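PDB 7BUG: terminal oxygenase component of carbazole, which catalyses, as the terminal oxygenase of carbazole 1,9a-dioxygenase, the angular dioxygenation of carbazole to an unstable cis-hydrodiol that turns spontaneously into 2'-aminobiphenyl-2,3-diol. Local coordinates for residues P144-N152 and V221-D229; F275-W285 and Y296-C304. All coordinates share one frame; numbering follows the deposited sequence.

Interaction 1 of 2, residues P144-N152 and V221-D229; sequences PLARDTPPN and VVGRKGVYD. With MXE (2-methoxyethanol), chain N.
The guanidinium group of Arg224 lies between Pro151, whose CA sits over one of its faces, and Val222, whose CG2 covers the opposite face 3.8 Å above the plane. Its edge meets the 144-152 backbone: NE donates to Thr149 O at 2.8 Å, with Thr149 O close to the guanidinium plane but the N-H bent to 145° at the hydrogen. A second carbonyl oxygen, Ala146 O, approaches the same NE obliquely at 3.1 Å. The chain is extended from CG to NE, and the turn comes at the last torsion (chi4 102°), which swings NH1 toward the 3-10 segment 145-147. NH1 also donates, at 2.9 Å, to a water that gives a proton to Pro150 O and is hydrogen-bonded to Thr149 OG1. NH2 forms a salt bridge with Asp220.

Van der Waals contact continues on either side of this group. Val222 CG2 makes an apolar contact with Ala146 CB at 3.9 Å, and Pro151 CG lies near the hydroxyl of Tyr228, on strand 226-229. Arg147 CG rests against Gly223 O at 3.4 Å, while its guanidinium takes Asp148 side-on, NE to OD1 and NH2 to OD2. Asp148 also accepts from His28 and Trp29. Another water joins Arg147 O to Lys225 N, and the CA-H of Arg224 points at the same carbonyl.

A 2-methoxyethanol molecule binds beside the contact, its O1 accepting from Ala146 N at 2.9 Å. The loop after strand 132-137 is thus held to the loop leading into strand 226-229 of the catalytic domain largely through its main-chain carbonyls. The positive charge of Arg224 is probably balanced by Asp220, with the Thr149 carbonyl and the bridging water fixing how the flat group is turned.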
loop_
_atom_site.group_PDB
_atom_site.type_symbol
_atom_site.label_atom_id
_atom_site.label_comp_id
_atom_site.label_asym_id
_atom_site.label_seq_id
_atom_site.Cartn_x
_atom_site.Cartn_y
_atom_site.Cartn_z
ATOM N N PRO A 144 29.100 -27.650 7.588
ATOM C CA PRO A 144 30.230 -26.769 7.322
ATOM C C PRO A 144 29.764 -25.620 6.408
ATOM O O PRO A 144 28.986 -25.877 5.495
ATOM C CB PRO A 144 31.282 -27.613 6.595
ATOM C CG PRO A 144 30.627 -28.996 6.404
ATOM C CD PRO A 144 29.338 -29.054 7.196
ATOM N N LEU A 145 30.339 -24.455 6.613
ATOM C CA LEU A 145 30.109 -23.285 5.737
ATOM C C LEU A 145 30.506 -23.622 4.307
ATOM O O LEU A 145 29.785 -23.192 3.368
ATOM C CB LEU A 145 30.920 -22.112 6.278
ATOM C CG LEU A 145 30.871 -20.865 5.404
ATOM C CD1 LEU A 145 29.443 -20.326 5.275
ATOM C CD2 LEU A 145 31.769 -19.802 5.933
ATOM N N ALA A 146 31.570 -24.395 4.059
ATOM C CA ALA A 146 31.967 -24.788 2.688
ATOM C C ALA A 146 30.807 -25.360 1.870
ATOM O O ALA A 146 30.862 -25.226 0.653
ATOM C CB ALA A 146 33.087 -25.807 2.733
ATOM N N ARG A 147 29.837 -26.066 2.463
ATOM C CA ARG A 147 28.706 -26.658 1.727
ATOM C C ARG A 147 27.976 -25.571 0.917
ATOM O O ARG A 147 27.476 -25.893 -0.180
ATOM C CB ARG A 147 27.712 -27.334 2.647
ATOM C CG ARG A 147 26.749 -28.231 1.888
ATOM C CD ARG A 147 25.497 -28.522 2.621
ATOM N NE ARG A 147 24.719 -27.304 2.927
ATOM C CZ ARG A 147 23.684 -27.286 3.751
ATOM N NH1 ARG A 147 23.201 -28.433 4.244
ATOM N NH2 ARG A 147 23.054 -26.159 4.040
ATOM N N ASP A 148 27.900 -24.362 1.485
ATOM C CA ASP A 148 27.015 -23.283 0.970
ATOM C C ASP A 148 27.875 -22.161 0.420
ATOM O O ASP A 148 27.360 -21.037 0.304
ATOM C CB ASP A 148 26.082 -22.778 2.068
ATOM C CG ASP A 148 24.972 -23.757 2.424
ATOM O OD1 ASP A 148 24.679 -24.640 1.611
ATOM O OD2 ASP A 148 24.452 -23.658 3.573
ATOM N N THR A 149 29.089 -22.452 -0.025
ATOM C CA THR A 149 29.996 -21.438 -0.601
ATOM C C THR A 149 30.565 -22.044 -1.856
ATOM O O THR A 149 30.692 -23.269 -1.967
ATOM C CB THR A 149 31.105 -20.973 0.349
ATOM O OG1 THR A 149 31.860 -22.106 0.785
ATOM C CG2 THR A 149 30.594 -20.275 1.579
ATOM N N PRO A 150 30.846 -21.233 -2.883
ATOM C CA PRO A 150 31.352 -21.798 -4.120
ATOM C C PRO A 150 32.755 -22.324 -3.891
ATOM O O PRO A 150 33.468 -21.857 -2.998
ATOM C CB PRO A 150 31.420 -20.586 -5.071
ATOM C CG PRO A 150 30.444 -19.635 -4.460
ATOM C CD PRO A 150 30.587 -19.786 -2.955
ATOM N N PRO A 151 33.224 -23.222 -4.763
ATOM C CA PRO A 151 34.619 -23.663 -4.673
ATOM C C PRO A 151 35.588 -22.462 -4.741
ATOM O O PRO A 151 35.330 -21.503 -5.478
ATOM C CB PRO A 151 34.799 -24.573 -5.897
ATOM C CG PRO A 151 33.415 -24.943 -6.351
ATOM C CD PRO A 151 32.511 -23.806 -5.901
ATOM N N ASN A 152 36.671 -22.549 -3.956
ATOM C CA ASN A 152 37.830 -21.607 -3.871
ATOM C C ASN A 152 37.513 -20.407 -2.981
ATOM O O ASN A 152 38.422 -19.698 -2.629
ATOM C CB ASN A 152 38.386 -21.225 -5.258
ATOM C CG ASN A 152 38.794 -22.461 -6.053
ATOM O OD1 ASN A 152 38.042 -22.952 -6.884
ATOM N ND2 ASN A 152 39.933 -23.053 -5.703
ATOM N N VAL A 221 32.132 -33.288 -2.458
ATOM C CA VAL A 221 32.412 -34.156 -1.266
ATOM C C VAL A 221 32.200 -33.389 0.051
ATOM O O VAL A 221 32.256 -34.019 1.121
ATOM C CB VAL A 221 33.811 -34.789 -1.368
ATOM C CG1 VAL A 221 34.585 -34.751 -0.055
ATOM C CG2 VAL A 221 33.704 -36.208 -1.903
ATOM N N VAL A 222 31.953 -32.077 -0.004
ATOM C CA VAL A 222 31.522 -31.300 1.191
ATOM C C VAL A 222 30.023 -31.000 1.053
ATOM O O VAL A 222 29.509 -30.315 1.933
ATOM C CB VAL A 222 32.387 -30.039 1.418
ATOM C CG1 VAL A 222 33.869 -30.354 1.235
ATOM C CG2 VAL A 222 32.012 -28.859 0.529
ATOM N N GLY A 223 29.346 -31.552 0.032
ATOM C CA GLY A 223 27.884 -31.485 -0.102
ATOM C C GLY A 223 27.434 -30.270 -0.915
ATOM O O GLY A 223 26.194 -30.037 -0.991
ATOM N N ARG A 224 28.362 -29.564 -1.536
ATOM C CA ARG A 224 28.014 -28.380 -2.383
ATOM C C ARG A 224 27.113 -28.822 -3.531
ATOM O O ARG A 224 27.257 -29.966 -4.049
ATOM C CB ARG A 224 29.209 -27.739 -3.089
ATOM C CG ARG A 224 30.201 -27.023 -2.213
ATOM C CD ARG A 224 31.146 -26.305 -3.154
ATOM N NE ARG A 224 32.018 -25.691 -2.224
ATOM C CZ ARG A 224 33.216 -26.117 -1.911
ATOM N NH1 ARG A 224 33.918 -25.452 -1.020
ATOM N NH2 ARG A 224 33.724 -27.201 -2.486
ATOM N N LYS A 225 26.171 -27.977 -3.936
ATOM C CA LYS A 225 25.245 -28.331 -5.028
ATOM C C LYS A 225 25.244 -27.148 -5.997
ATOM O O LYS A 225 24.935 -26.033 -5.560
ATOM C CB LYS A 225 23.841 -28.633 -4.509
ATOM C CG LYS A 225 23.752 -29.750 -3.464
ATOM C CD LYS A 225 23.901 -31.127 -4.084
ATOM C CE LYS A 225 23.645 -32.216 -3.081
ATOM N NZ LYS A 225 24.885 -32.495 -2.365
ATOM N N GLY A 226 25.596 -27.381 -7.259
ATOM C CA GLY A 226 25.584 -26.264 -8.214
ATOM C C GLY A 226 25.494 -26.703 -9.655
ATOM O O GLY A 226 25.341 -27.899 -9.964
ATOM N N VAL A 227 25.535 -25.722 -10.533
ATOM C CA VAL A 227 25.426 -25.914 -12.008
ATOM C C VAL A 227 26.481 -25.039 -12.661
ATOM O O VAL A 227 26.544 -23.851 -12.356
ATOM C CB VAL A 227 24.018 -25.591 -12.562
ATOM C CG1 VAL A 227 23.923 -25.965 -14.036
ATOM C CG2 VAL A 227 22.940 -26.293 -11.782
ATOM N N TYR A 228 27.266 -25.606 -13.570
ATOM C CA TYR A 228 28.152 -24.830 -14.462
ATOM C C TYR A 228 27.407 -24.590 -15.770
ATOM O O TYR A 228 26.735 -25.505 -16.266
ATOM C CB TYR A 228 29.470 -25.562 -14.750
ATOM C CG TYR A 228 30.438 -25.578 -13.598
ATOM C CD1 TYR A 228 30.308 -26.481 -12.557
ATOM C CD2 TYR A 228 31.431 -24.624 -13.503
ATOM C CE1 TYR A 228 31.194 -26.476 -11.484
ATOM C CE2 TYR A 228 32.316 -24.594 -12.439
ATOM C CZ TYR A 228 32.180 -25.507 -11.408
ATOM O OH TYR A 228 33.049 -25.433 -10.351
ATOM N N ASP A 229 27.562 -23.362 -16.272
ATOM C CA ASP A 229 27.083 -22.877 -17.595
ATOM C C ASP A 229 28.176 -23.230 -18.607
ATOM O O ASP A 229 29.230 -22.606 -18.583
ATOM C CB ASP A 229 26.795 -21.368 -17.543
ATOM C CG ASP A 229 26.517 -20.742 -18.913
ATOM O OD1 ASP A 229 26.339 -21.512 -19.878
ATOM O OD2 ASP A 229 26.562 -19.483 -19.010
HETATM O O1 MXE N . 33.633 -25.102 5.919
HETATM C C1 MXE N . 34.250 -24.965 7.186
HETATM C C2 MXE N . 33.384 -25.420 8.347
HETATM O O2 MXE N . 32.832 -24.254 8.954
HETATM C C3 MXE N . 31.502 -24.110 9.300
HETATM O O HOH W 1 25.775 -25.605 -2.296
HETATM O O HOH W 2 34.223 -22.585 -0.536
#

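Interaction 2 of 2, residues F275-W285 and Y296-C304; sequences FPNPDMMQFEW and YFQTLGKPC
Glu284 leaves its strand with CB 3.7 Å from Phe297 O, and its CG then comes alongside Tyr296 CE1. Chi1 of 61° places CG between the backbone N and the carbonyl carbon, and the extended chain beyond it carries the carboxylate across the edge of the Tyr296 ring, the two planes 88° apart. At the tip, OE1 accepts from Tyr296 OH at 2.6 Å on its syn side, while Gln282 NE2 donates to the same oxygen at 2.9 Å from the opposite face of the carboxylate. OE2 takes the hydroxyl of Tyr286. Three donors therefore hold this buried carboxylate, and the side chain of Glu284 is about 6 Å from the bound iron(II) ion. Gln298 CG lies over one face of the Tyr296 ring, its amide nitrogen donating to Leu326 O.

Farther along this face, Leu300 CD2 meets Pro276 CD tip to tip at 3.6 Å and Gln282 OE1 at 3.4 Å. On the other face, with Met281, Phe283 and Trp285, Thr299 OG1 reaches Phe283 O at 2.8 Å, so that this carbonyl accepts both the hydroxyl and the amide of Thr299. Trp285 and Phe297 run side by side, pointing the same way. Gly301 CA lies at the edge of the Phe283 ring, and Met281 and Gly301 exchange paired backbone bonds.

These are neighbouring strands of an antiparallel hairpin, 281-288 and 293-303, within the sheet of the catalytic domain. Strand 269-273 flanks the first and strand 158-167 the second. Helix 307-327 covers the Pro276, Met280 and Lys302 side chains, Phe153 meets the rings of Trp285 and Phe283 edge-to-face, and Arg337 of helix 331-344 makes a cation-pi contact with Tyr296.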
loop_
_atom_site.group_PDB
_atom_site.type_symbol
_atom_site.label_atom_id
_atom_site.label_comp_id
_atom_site.label_asym_id
_atom_site.label_seq_id
_atom_site.Cartn_x
_atom_site.Cartn_y
_atom_site.Cartn_z
ATOM N N PHE A 275 37.052 -12.927 -13.387
ATOM C CA PHE A 275 36.254 -11.687 -13.550
ATOM C C PHE A 275 36.524 -10.773 -12.384
ATOM O O PHE A 275 36.693 -11.295 -11.288
ATOM C CB PHE A 275 34.760 -11.991 -13.573
ATOM C CG PHE A 275 33.984 -10.915 -14.284
ATOM C CD1 PHE A 275 33.918 -10.911 -15.666
ATOM C CD2 PHE A 275 33.368 -9.905 -13.563
ATOM C CE1 PHE A 275 33.247 -9.886 -16.315
ATOM C CE2 PHE A 275 32.698 -8.880 -14.226
ATOM C CZ PHE A 275 32.667 -8.879 -15.599
ATOM N N PRO A 276 36.602 -9.426 -12.523
ATOM C CA PRO A 276 36.474 -8.695 -13.808
ATOM C C PRO A 276 37.804 -8.521 -14.573
ATOM O O PRO A 276 37.860 -7.819 -15.598
ATOM C CB PRO A 276 35.983 -7.342 -13.284
ATOM C CG PRO A 276 36.782 -7.177 -12.013
ATOM C CD PRO A 276 36.636 -8.530 -11.370
ATOM N N ASN A 277 38.828 -9.228 -14.102
ATOM C CA ASN A 277 40.211 -9.250 -14.670
ATOM C C ASN A 277 40.712 -10.690 -14.639
ATOM O O ASN A 277 40.225 -11.510 -13.852
ATOM C CB ASN A 277 41.082 -8.246 -13.937
ATOM C CG ASN A 277 42.239 -7.733 -14.772
ATOM O OD1 ASN A 277 42.025 -7.290 -15.892
ATOM N ND2 ASN A 277 43.448 -7.822 -14.234
ATOM N N PRO A 278 41.653 -11.102 -15.529
ATOM C CA PRO A 278 42.057 -12.507 -15.594
ATOM C C PRO A 278 42.684 -13.090 -14.321
ATOM O O PRO A 278 42.785 -14.293 -14.279
ATOM C CB PRO A 278 43.009 -12.550 -16.808
ATOM C CG PRO A 278 42.482 -11.412 -17.668
ATOM C CD PRO A 278 42.205 -10.324 -16.663
ATOM N N ASP A 279 43.068 -12.252 -13.349
ATOM C CA ASP A 279 43.807 -12.613 -12.120
ATOM C C ASP A 279 42.849 -12.700 -10.922
ATOM O O ASP A 279 43.302 -12.971 -9.765
ATOM C CB ASP A 279 44.935 -11.601 -11.894
ATOM C CG ASP A 279 44.431 -10.188 -11.608
ATOM O OD1 ASP A 279 43.415 -9.805 -12.200
ATOM O OD2 ASP A 279 45.041 -9.487 -10.752
ATOM N N MET A 280 41.555 -12.496 -11.147
ATOM C CA MET A 280 40.626 -12.469 -9.989
ATOM C C MET A 280 39.322 -13.190 -10.334
ATOM O O MET A 280 39.112 -13.571 -11.482
ATOM C CB MET A 280 40.427 -11.034 -9.499
ATOM C CG MET A 280 39.722 -10.118 -10.406
ATOM S SD MET A 280 40.132 -8.345 -9.984
ATOM C CE MET A 280 40.034 -8.262 -8.223
ATOM N N MET A 281 38.475 -13.415 -9.331
ATOM C CA MET A 281 37.174 -14.043 -9.592
ATOM C C MET A 281 36.076 -13.325 -8.816
ATOM O O MET A 281 36.374 -12.580 -7.907
ATOM C CB MET A 281 37.172 -15.538 -9.274
ATOM C CG MET A 281 37.707 -15.905 -7.961
ATOM S SD MET A 281 38.040 -17.728 -7.911
ATOM C CE MET A 281 39.650 -17.837 -8.694
ATOM N N GLN A 282 34.849 -13.468 -9.300
ATOM C CA GLN A 282 33.718 -12.788 -8.650
ATOM C C GLN A 282 32.813 -13.832 -7.995
ATOM O O GLN A 282 32.447 -14.796 -8.655
ATOM C CB GLN A 282 33.015 -11.891 -9.662
ATOM C CG GLN A 282 31.851 -11.123 -9.080
ATOM C CD GLN A 282 31.481 -9.852 -9.820
ATOM O OE1 GLN A 282 32.291 -9.314 -10.578
ATOM N NE2 GLN A 282 30.257 -9.358 -9.611
ATOM N N PHE A 283 32.462 -13.606 -6.740
ATOM C CA PHE A 283 31.451 -14.446 -6.059
ATOM C C PHE A 283 30.358 -13.506 -5.569
ATOM O O PHE A 283 30.647 -12.542 -4.847
ATOM C CB PHE A 283 32.057 -15.205 -4.879
ATOM C CG PHE A 283 33.385 -15.907 -5.060
ATOM C CD1 PHE A 283 34.586 -15.245 -4.805
ATOM C CD2 PHE A 283 33.445 -17.247 -5.428
ATOM C CE1 PHE A 283 35.802 -15.915 -4.901
ATOM C CE2 PHE A 283 34.664 -17.911 -5.500
ATOM C CZ PHE A 283 35.831 -17.252 -5.204
ATOM N N GLU A 284 29.110 -13.745 -5.964
ATOM C CA GLU A 284 28.053 -12.829 -5.536
ATOM C C GLU A 284 26.834 -13.650 -5.090
ATOM O O GLU A 284 26.387 -14.585 -5.768
ATOM C CB GLU A 284 27.746 -11.770 -6.608
ATOM C CG GLU A 284 27.276 -12.331 -7.898
ATOM C CD GLU A 284 26.909 -11.220 -8.901
ATOM O OE1 GLU A 284 27.620 -10.180 -8.862
ATOM O OE2 GLU A 284 25.916 -11.355 -9.603
ATOM N N TRP A 285 26.294 -13.229 -3.959
ATOM C CA TRP A 285 25.090 -13.833 -3.369
ATOM C C TRP A 285 23.890 -12.925 -3.640
ATOM O O TRP A 285 24.054 -11.673 -3.624
ATOM C CB TRP A 285 25.247 -14.008 -1.870
ATOM C CG TRP A 285 26.098 -15.152 -1.403
ATOM C CD1 TRP A 285 25.590 -16.276 -0.838
ATOM C CD2 TRP A 285 27.535 -15.295 -1.361
ATOM N NE1 TRP A 285 26.593 -17.105 -0.410
ATOM C CE2 TRP A 285 27.797 -16.537 -0.735
ATOM C CE3 TRP A 285 28.615 -14.503 -1.769
ATOM C CZ2 TRP A 285 29.094 -17.001 -0.526
ATOM C CZ3 TRP A 285 29.902 -14.966 -1.529
ATOM C CH2 TRP A 285 30.116 -16.201 -0.926
ATOM N N TYR A 296 22.275 -7.889 -2.276
ATOM C CA TYR A 296 23.181 -8.187 -3.400
ATOM C C TYR A 296 24.579 -8.087 -2.821
ATOM O O TYR A 296 25.147 -6.962 -2.613
ATOM C CB TYR A 296 22.892 -7.242 -4.565
ATOM C CG TYR A 296 23.821 -7.431 -5.727
ATOM C CD1 TYR A 296 24.255 -8.673 -6.155
ATOM C CD2 TYR A 296 24.187 -6.339 -6.519
ATOM C CE1 TYR A 296 25.079 -8.834 -7.251
ATOM C CE2 TYR A 296 24.959 -6.496 -7.651
ATOM C CZ TYR A 296 25.450 -7.734 -8.018
ATOM O OH TYR A 296 26.295 -7.933 -9.105
ATOM N N PHE A 297 25.090 -9.242 -2.413
ATOM C CA PHE A 297 26.306 -9.335 -1.604
ATOM C C PHE A 297 27.436 -9.731 -2.547
ATOM O O PHE A 297 27.538 -10.894 -2.970
ATOM C CB PHE A 297 26.093 -10.303 -0.432
ATOM C CG PHE A 297 27.216 -10.307 0.580
ATOM C CD1 PHE A 297 28.358 -11.057 0.425
ATOM C CD2 PHE A 297 27.064 -9.615 1.749
ATOM C CE1 PHE A 297 29.345 -11.048 1.399
ATOM C CE2 PHE A 297 28.043 -9.584 2.739
ATOM C CZ PHE A 297 29.184 -10.324 2.553
ATOM N N GLN A 298 28.197 -8.723 -2.992
ATOM C CA GLN A 298 29.133 -8.886 -4.116
ATOM C C GLN A 298 30.552 -9.014 -3.525
ATOM O O GLN A 298 30.877 -8.198 -2.599
ATOM C CB GLN A 298 29.158 -7.620 -4.975
ATOM C CG GLN A 298 27.970 -7.385 -5.868
ATOM C CD GLN A 298 28.107 -5.991 -6.474
ATOM O OE1 GLN A 298 28.217 -5.002 -5.754
ATOM N NE2 GLN A 298 28.200 -5.944 -7.790
ATOM N N THR A 299 31.342 -9.979 -3.984
ATOM C CA THR A 299 32.752 -10.130 -3.563
ATOM C C THR A 299 33.632 -10.391 -4.780
ATOM O O THR A 299 33.168 -10.957 -5.755
ATOM C CB THR A 299 32.980 -11.254 -2.537
ATOM O OG1 THR A 299 32.840 -12.515 -3.180
ATOM C CG2 THR A 299 32.039 -11.170 -1.346
ATOM N N LEU A 300 34.864 -9.872 -4.718
ATOM C CA LEU A 300 35.923 -10.233 -5.670
ATOM C C LEU A 300 37.033 -10.889 -4.857
ATOM O O LEU A 300 37.387 -10.376 -3.768
ATOM C CB LEU A 300 36.472 -8.992 -6.384
ATOM C CG LEU A 300 35.451 -8.223 -7.225
ATOM C CD1 LEU A 300 36.132 -6.998 -7.857
ATOM C CD2 LEU A 300 34.870 -9.104 -8.300
ATOM N N GLY A 301 37.513 -11.983 -5.383
ATOM C CA GLY A 301 38.603 -12.731 -4.754
ATOM C C GLY A 301 39.855 -12.704 -5.592
ATOM O O GLY A 301 39.742 -12.874 -6.813
ATOM N N LYS A 302 41.008 -12.585 -4.932
ATOM C CA LYS A 302 42.305 -12.736 -5.626
ATOM C C LYS A 302 43.248 -13.454 -4.681
ATOM O O LYS A 302 43.367 -13.044 -3.530
ATOM C CB LYS A 302 42.867 -11.350 -5.936
ATOM C CG LYS A 302 44.152 -11.368 -6.743
ATOM C CD LYS A 302 44.615 -9.966 -7.075
ATOM C CE LYS A 302 45.711 -9.923 -8.110
ATOM N NZ LYS A 302 46.647 -11.043 -7.911
ATOM N N PRO A 303 43.905 -14.545 -5.116
ATOM C CA PRO A 303 44.989 -15.109 -4.311
ATOM C C PRO A 303 46.055 -14.051 -4.034
ATOM O O PRO A 303 46.545 -13.372 -4.950
ATOM C CB PRO A 303 45.524 -16.241 -5.173
ATOM C CG PRO A 303 44.369 -16.591 -6.110
ATOM C CD PRO A 303 43.696 -15.264 -6.387
ATOM N N CYS A 304 46.408 -13.917 -2.768
ATOM C CA CYS A 304 47.445 -12.990 -2.258
ATOM C C CYS A 304 48.308 -13.774 -1.263
ATOM O O CYS A 304 47.740 -14.400 -0.330
ATOM C CB CYS A 304 46.851 -11.797 -1.528
ATOM S SG CYS A 304 45.883 -10.718 -2.610
#

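From the N terminus, the chain passes through the Rieske domain before reaching residues 144-152, which fold against residues 221-229 and close a loop of 68 intervening residues that includes strand 158-167 and helix 171-179. Interaction 2 opens only after interaction 1 has closed, and only ten residues separate its two segments, which belong to one beta hairpin; the two are in series, neither nested nor crossed. In space they meet, with centres 16 Å apart: Pro150 packs on Phe283 and Trp285, and Pro151 O lies 3.7 Å from Phe283 CE2. The loop following strand 132-137 is thereby joined to two regions of one seven-stranded sheet, strand 226-229 near one margin and the 281-303 hairpin toward the other.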